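Local structure of probable dipeptidase (Pseudomonas aeruginosa, 3B40) at residues Ser136-Leu147 / Met160-Trp171. The protein is probably a metal-dependent dipeptidase of the membrane (renal) dipeptidase family M19, hydrolysing the peptide bond of dipeptides. The protein carries 11 engineered substitutions. Sequence-based numbering, arbitrary orientation.
Engineered in segment 160-171: Ser164 (natural residue Asn).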
loop_
_atom_site.group_PDB
_atom_site.type_symbol
_atom_site.label_atom_id
_atom_site.label_comp_id
_atom_site.label_asym_id
_atom_site.label_seq_id
_atom_site.Cartn_x
_atom_site.Cartn_y
_atom_site.Cartn_z
ATOM N N SER A 136 -4.783 -9.882 0.849
ATOM C CA SER A 136 -5.551 -8.659 0.574
ATOM C C SER A 136 -5.819 -8.630 -0.924
ATOM O O SER A 136 -5.436 -9.559 -1.631
ATOM C CB SER A 136 -4.800 -7.418 1.058
ATOM O OG SER A 136 -3.473 -7.384 0.537
ATOM N N MET A 137 -6.510 -7.596 -1.386
ATOM C CA MET A 137 -6.831 -7.420 -2.793
ATOM C C MET A 137 -6.809 -5.916 -2.976
ATOM O O MET A 137 -7.330 -5.186 -2.125
ATOM C CB MET A 137 -8.234 -8.009 -3.091
ATOM C CG MET A 137 -8.688 -7.933 -4.542
ATOM S SD MET A 137 -9.888 -9.182 -5.099
ATOM C CE MET A 137 -11.348 -8.564 -4.360
ATOM N N LEU A 138 -6.176 -5.438 -4.042
ATOM C CA LEU A 138 -6.163 -4.013 -4.310
ATOM C C LEU A 138 -6.511 -3.827 -5.768
ATOM O O LEU A 138 -5.938 -4.502 -6.625
ATOM C CB LEU A 138 -4.797 -3.381 -3.949
ATOM C CG LEU A 138 -4.583 -1.864 -4.084
ATOM C CD1 LEU A 138 -5.385 -1.091 -3.049
ATOM C CD2 LEU A 138 -3.094 -1.525 -3.909
ATOM N N ASN A 139 -7.489 -2.953 -6.016
ATOM C CA ASN A 139 -7.929 -2.518 -7.362
ATOM C C ASN A 139 -9.186 -3.248 -7.868
ATOM O O ASN A 139 -9.158 -4.467 -8.115
ATOM C CB ASN A 139 -6.813 -2.663 -8.382
ATOM C CG ASN A 139 -7.036 -1.819 -9.631
ATOM O OD1 ASN A 139 -7.911 -0.946 -9.676
ATOM N ND2 ASN A 139 -6.198 -2.043 -10.627
ATOM N N ALA A 140 -10.284 -2.511 -8.027
ATOM C CA ALA A 140 -11.532 -3.109 -8.541
ATOM C C ALA A 140 -11.521 -3.343 -10.063
ATOM O O ALA A 140 -12.403 -4.024 -10.585
ATOM C CB ALA A 140 -12.723 -2.237 -8.158
ATOM N N TYR A 141 -10.537 -2.768 -10.767
ATOM C CA TYR A 141 -10.427 -2.914 -12.226
ATOM C C TYR A 141 -10.609 -4.362 -12.759
ATOM O O TYR A 141 -11.431 -4.586 -13.643
ATOM C CB TYR A 141 -9.136 -2.268 -12.742
ATOM C CG TYR A 141 -8.899 -2.493 -14.225
ATOM C CD1 TYR A 141 -9.545 -1.689 -15.185
ATOM C CD2 TYR A 141 -8.031 -3.506 -14.677
ATOM C CE1 TYR A 141 -9.340 -1.889 -16.550
ATOM C CE2 TYR A 141 -7.831 -3.714 -16.058
ATOM C CZ TYR A 141 -8.484 -2.899 -16.973
ATOM O OH TYR A 141 -8.285 -3.090 -18.320
ATOM N N PRO A 142 -9.874 -5.360 -12.218
ATOM C CA PRO A 142 -10.082 -6.712 -12.767
ATOM C C PRO A 142 -11.497 -7.298 -12.612
ATOM O O PRO A 142 -11.840 -8.266 -13.312
ATOM C CB PRO A 142 -9.115 -7.565 -11.961
ATOM C CG PRO A 142 -8.108 -6.609 -11.388
ATOM C CD PRO A 142 -8.842 -5.343 -11.163
ATOM N N LEU A 143 -12.319 -6.730 -11.724
ATOM C CA LEU A 143 -13.584 -7.368 -11.357
ATOM C C LEU A 143 -14.764 -7.028 -12.280
ATOM O O LEU A 143 -15.811 -7.665 -12.173
ATOM C CB LEU A 143 -13.970 -7.071 -9.896
ATOM C CG LEU A 143 -12.983 -7.204 -8.728
ATOM C CD1 LEU A 143 -13.714 -6.940 -7.402
ATOM C CD2 LEU A 143 -12.336 -8.585 -8.746
ATOM N N GLY A 144 -14.626 -6.029 -13.149
ATOM C CA GLY A 144 -15.736 -5.669 -14.049
ATOM C C GLY A 144 -16.933 -5.174 -13.249
ATOM O O GLY A 144 -16.748 -4.518 -12.222
ATOM N N ASP A 145 -18.150 -5.503 -13.690
ATOM C CA ASP A 145 -19.385 -5.070 -13.008
ATOM C C ASP A 145 -19.946 -6.123 -12.062
ATOM O O ASP A 145 -21.089 -6.008 -11.608
ATOM C CB ASP A 145 -20.490 -4.721 -14.010
ATOM C CG ASP A 145 -20.123 -3.568 -14.945
ATOM O OD1 ASP A 145 -19.354 -2.670 -14.530
ATOM O OD2 ASP A 145 -20.620 -3.567 -16.106
ATOM N N ASP A 146 -19.160 -7.138 -11.733
ATOM C CA ASP A 146 -19.720 -8.251 -10.994
ATOM C C ASP A 146 -19.438 -8.149 -9.491
ATOM O O ASP A 146 -18.358 -8.507 -9.022
ATOM C CB ASP A 146 -19.235 -9.566 -11.619
ATOM C CG ASP A 146 -19.827 -10.788 -10.974
ATOM O OD1 ASP A 146 -20.808 -10.698 -10.202
ATOM O OD2 ASP A 146 -19.291 -11.878 -11.266
ATOM N N LEU A 147 -20.428 -7.670 -8.742
ATOM C CA LEU A 147 -20.349 -7.569 -7.273
ATOM C C LEU A 147 -20.100 -8.917 -6.594
ATOM O O LEU A 147 -19.408 -8.997 -5.565
ATOM C CB LEU A 147 -21.658 -6.958 -6.729
ATOM C CG LEU A 147 -21.670 -6.193 -5.410
ATOM C CD1 LEU A 147 -20.660 -5.045 -5.390
ATOM C CD2 LEU A 147 -23.072 -5.665 -5.150
ATOM N N MET A 160 -9.145 -8.113 3.112
ATOM C CA MET A 160 -9.053 -6.650 2.992
ATOM C C MET A 160 -9.149 -6.357 1.500
ATOM O O MET A 160 -8.580 -7.100 0.709
ATOM C CB MET A 160 -7.701 -6.125 3.558
ATOM C CG MET A 160 -7.503 -4.556 3.527
ATOM S SD MET A 160 -6.160 -3.745 4.530
ATOM C CE MET A 160 -4.666 -4.505 3.896
ATOM N N PHE A 161 -9.881 -5.296 1.132
ATOM C CA PHE A 161 -10.088 -4.886 -0.262
ATOM C C PHE A 161 -9.937 -3.364 -0.396
ATOM O O PHE A 161 -10.591 -2.571 0.328
ATOM C CB PHE A 161 -11.497 -5.324 -0.746
ATOM C CG PHE A 161 -11.832 -4.882 -2.159
ATOM C CD1 PHE A 161 -12.660 -3.786 -2.390
ATOM C CD2 PHE A 161 -11.306 -5.552 -3.246
ATOM C CE1 PHE A 161 -12.968 -3.368 -3.710
ATOM C CE2 PHE A 161 -11.610 -5.138 -4.558
ATOM C CZ PHE A 161 -12.420 -4.057 -4.787
ATOM N N GLY A 162 -9.037 -2.965 -1.276
ATOM C CA GLY A 162 -8.911 -1.556 -1.657
ATOM C C GLY A 162 -9.475 -1.386 -3.040
ATOM O O GLY A 162 -9.140 -2.131 -3.947
ATOM N N PHE A 163 -10.380 -0.440 -3.202
ATOM C CA PHE A 163 -10.993 -0.183 -4.500
ATOM C C PHE A 163 -10.030 0.277 -5.561
ATOM O O PHE A 163 -10.270 0.064 -6.764
ATOM C CB PHE A 163 -11.999 0.949 -4.344
ATOM C CG PHE A 163 -13.285 0.538 -3.684
ATOM C CD1 PHE A 163 -14.431 0.433 -4.437
ATOM C CD2 PHE A 163 -13.355 0.315 -2.294
ATOM C CE1 PHE A 163 -15.651 0.074 -3.840
ATOM C CE2 PHE A 163 -14.552 -0.060 -1.703
ATOM C CZ PHE A 163 -15.710 -0.157 -2.473
ATOM N N SER A 164 -8.978 0.981 -5.147
ATOM C CA SER A 164 -8.202 1.735 -6.122
ATOM C C SER A 164 -6.761 1.378 -6.194
ATOM O O SER A 164 -6.193 0.871 -5.243
ATOM C CB SER A 164 -8.295 3.240 -5.856
ATOM O OG SER A 164 -9.630 3.693 -5.916
ATOM N N TYR A 165 -6.191 1.636 -7.363
ATOM C CA TYR A 165 -4.769 1.816 -7.547
ATOM C C TYR A 165 -4.597 3.137 -8.330
ATOM O O TYR A 165 -5.461 4.032 -8.262
ATOM C CB TYR A 165 -4.177 0.595 -8.272
ATOM C CG TYR A 165 -2.668 0.515 -8.319
ATOM C CD1 TYR A 165 -1.897 0.356 -7.148
ATOM C CD2 TYR A 165 -2.004 0.576 -9.543
ATOM C CE1 TYR A 165 -0.469 0.271 -7.214
ATOM C CE2 TYR A 165 -0.615 0.523 -9.614
ATOM C CZ TYR A 165 0.151 0.355 -8.451
ATOM O OH TYR A 165 1.524 0.270 -8.566
ATOM N N VAL A 166 -3.475 3.286 -9.015
ATOM C CA VAL A 166 -3.310 4.302 -10.075
ATOM C C VAL A 166 -4.333 4.028 -11.206
ATOM O O VAL A 166 -4.547 2.870 -11.590
ATOM C CB VAL A 166 -1.841 4.274 -10.611
ATOM C CG1 VAL A 166 -1.656 5.262 -11.737
ATOM C CG2 VAL A 166 -0.853 4.626 -9.500
ATOM N N GLY A 167 -4.986 5.074 -11.715
ATOM C CA GLY A 167 -5.982 4.922 -12.775
ATOM C C GLY A 167 -7.386 4.858 -12.188
ATOM O O GLY A 167 -7.601 4.222 -11.166
ATOM N N ASN A 168 -8.338 5.557 -12.797
ATOM C CA ASN A 168 -9.735 5.439 -12.384
ATOM C C ASN A 168 -10.214 4.047 -12.719
ATOM O O ASN A 168 -9.665 3.403 -13.612
ATOM C CB ASN A 168 -10.624 6.442 -13.136
ATOM C CG ASN A 168 -10.389 7.893 -12.718
ATOM O OD1 ASN A 168 -9.940 8.173 -11.609
ATOM N ND2 ASN A 168 -10.742 8.835 -13.601
ATOM N N ASN A 169 -11.242 3.568 -12.025
ATOM C CA ASN A 169 -11.931 2.368 -12.500
ATOM C C ASN A 169 -13.437 2.563 -12.324
ATOM O O ASN A 169 -13.873 3.625 -11.839
ATOM C CB ASN A 169 -11.413 1.093 -11.773
ATOM C CG ASN A 169 -11.725 1.099 -10.303
ATOM O OD1 ASN A 169 -12.911 1.140 -9.895
ATOM N ND2 ASN A 169 -10.678 1.051 -9.478
ATOM N N ASP A 170 -14.225 1.566 -12.735
ATOM C CA ASP A 170 -15.694 1.717 -12.792
ATOM C C ASP A 170 -16.413 1.692 -11.445
ATOM O O ASP A 170 -17.600 1.950 -11.379
ATOM C CB ASP A 170 -16.317 0.677 -13.723
ATOM C CG ASP A 170 -15.871 0.864 -15.167
ATOM O OD1 ASP A 170 -15.548 1.998 -15.575
ATOM O OD2 ASP A 170 -15.826 -0.119 -15.887
ATOM N N TRP A 171 -15.687 1.381 -10.384
ATOM C CA TRP A 171 -16.217 1.375 -9.003
ATOM C C TRP A 171 -15.859 2.638 -8.206
ATOM O O TRP A 171 -16.636 3.100 -7.374
ATOM C CB TRP A 171 -15.654 0.156 -8.264
ATOM C CG TRP A 171 -16.236 -1.167 -8.690
ATOM C CD1 TRP A 171 -16.823 -1.464 -9.899
ATOM C CD2 TRP A 171 -16.333 -2.367 -7.896
ATOM N NE1 TRP A 171 -17.239 -2.789 -9.913
ATOM C CE2 TRP A 171 -16.945 -3.362 -8.701
ATOM C CE3 TRP A 171 -15.933 -2.703 -6.602
ATOM C CZ2 TRP A 171 -17.180 -4.672 -8.238
ATOM C CZ3 TRP A 171 -16.162 -4.003 -6.144
ATOM C CH2 TRP A 171 -16.781 -4.968 -6.959
HETATM O O HOH W 1 -5.912 0.634 -12.439
HETATM O O HOH W 2 -7.885 1.801 -9.998
HETATM O O HOH W 3 -16.468 -2.516 -14.937
#
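The indole of Trp171 lies under the methyl of Ala140, whose CB sits 3.3 Å above the ring plane, offset toward the rim. The contact joins two neighbouring parallel strands of a TIM-barrel-type fold, linked through helix 148-155 in a beta-alpha-beta crossover, and the loops that follow them. Strands 136-138 and 160-162 run 8° from parallel: Gly162 N donates to Met137 O, and Asn139 N returns a bond of 2.8 Å to Gly162 O. Gly162 leaves room for Leu138, whose CD1 packs 3.8 Å from Gly162 CA. On the face carrying Met137 and Phe161, which packs on helices 148-155 and 193-205, a bend at chi3 (76°) curls the methionine chain back so that CE lies 3.2 Å from Phe161 CD2; its sulfur sits at the ring edge in a Met-aromatic contact. Ala140 CB meets the rim of that ring farther round, at CZ, near the ring plane, and Leu143 CD1 bridges the Phe161 and Trp171 rings, with Leu150 and Trp153 of helix 148-155 packing nearby.

Beyond the strands, Phe163 O is gripped by two donors from opposite faces of its carbonyl plane, Ala140 N and Asn169 ND2, which ties both loops together. The Asn169 amide is held at its other end too, because OD1 closes an Asx turn by accepting from Trp171 N in the carbonyl plane. Asn139 sends ND2 to Gly69 O, while OD1 takes a weak bond from Asn169 ND2. One water lies 2.8 Å from Asn139 OD1 and accepts from Tyr165 N and Asn169 ND2. At the outer end, where Asp145 and Asp170 share a water, Trp171 NE1 makes a weak, bent bond of 2.9 Å to Gly144 O, with 128° at the hydrogen.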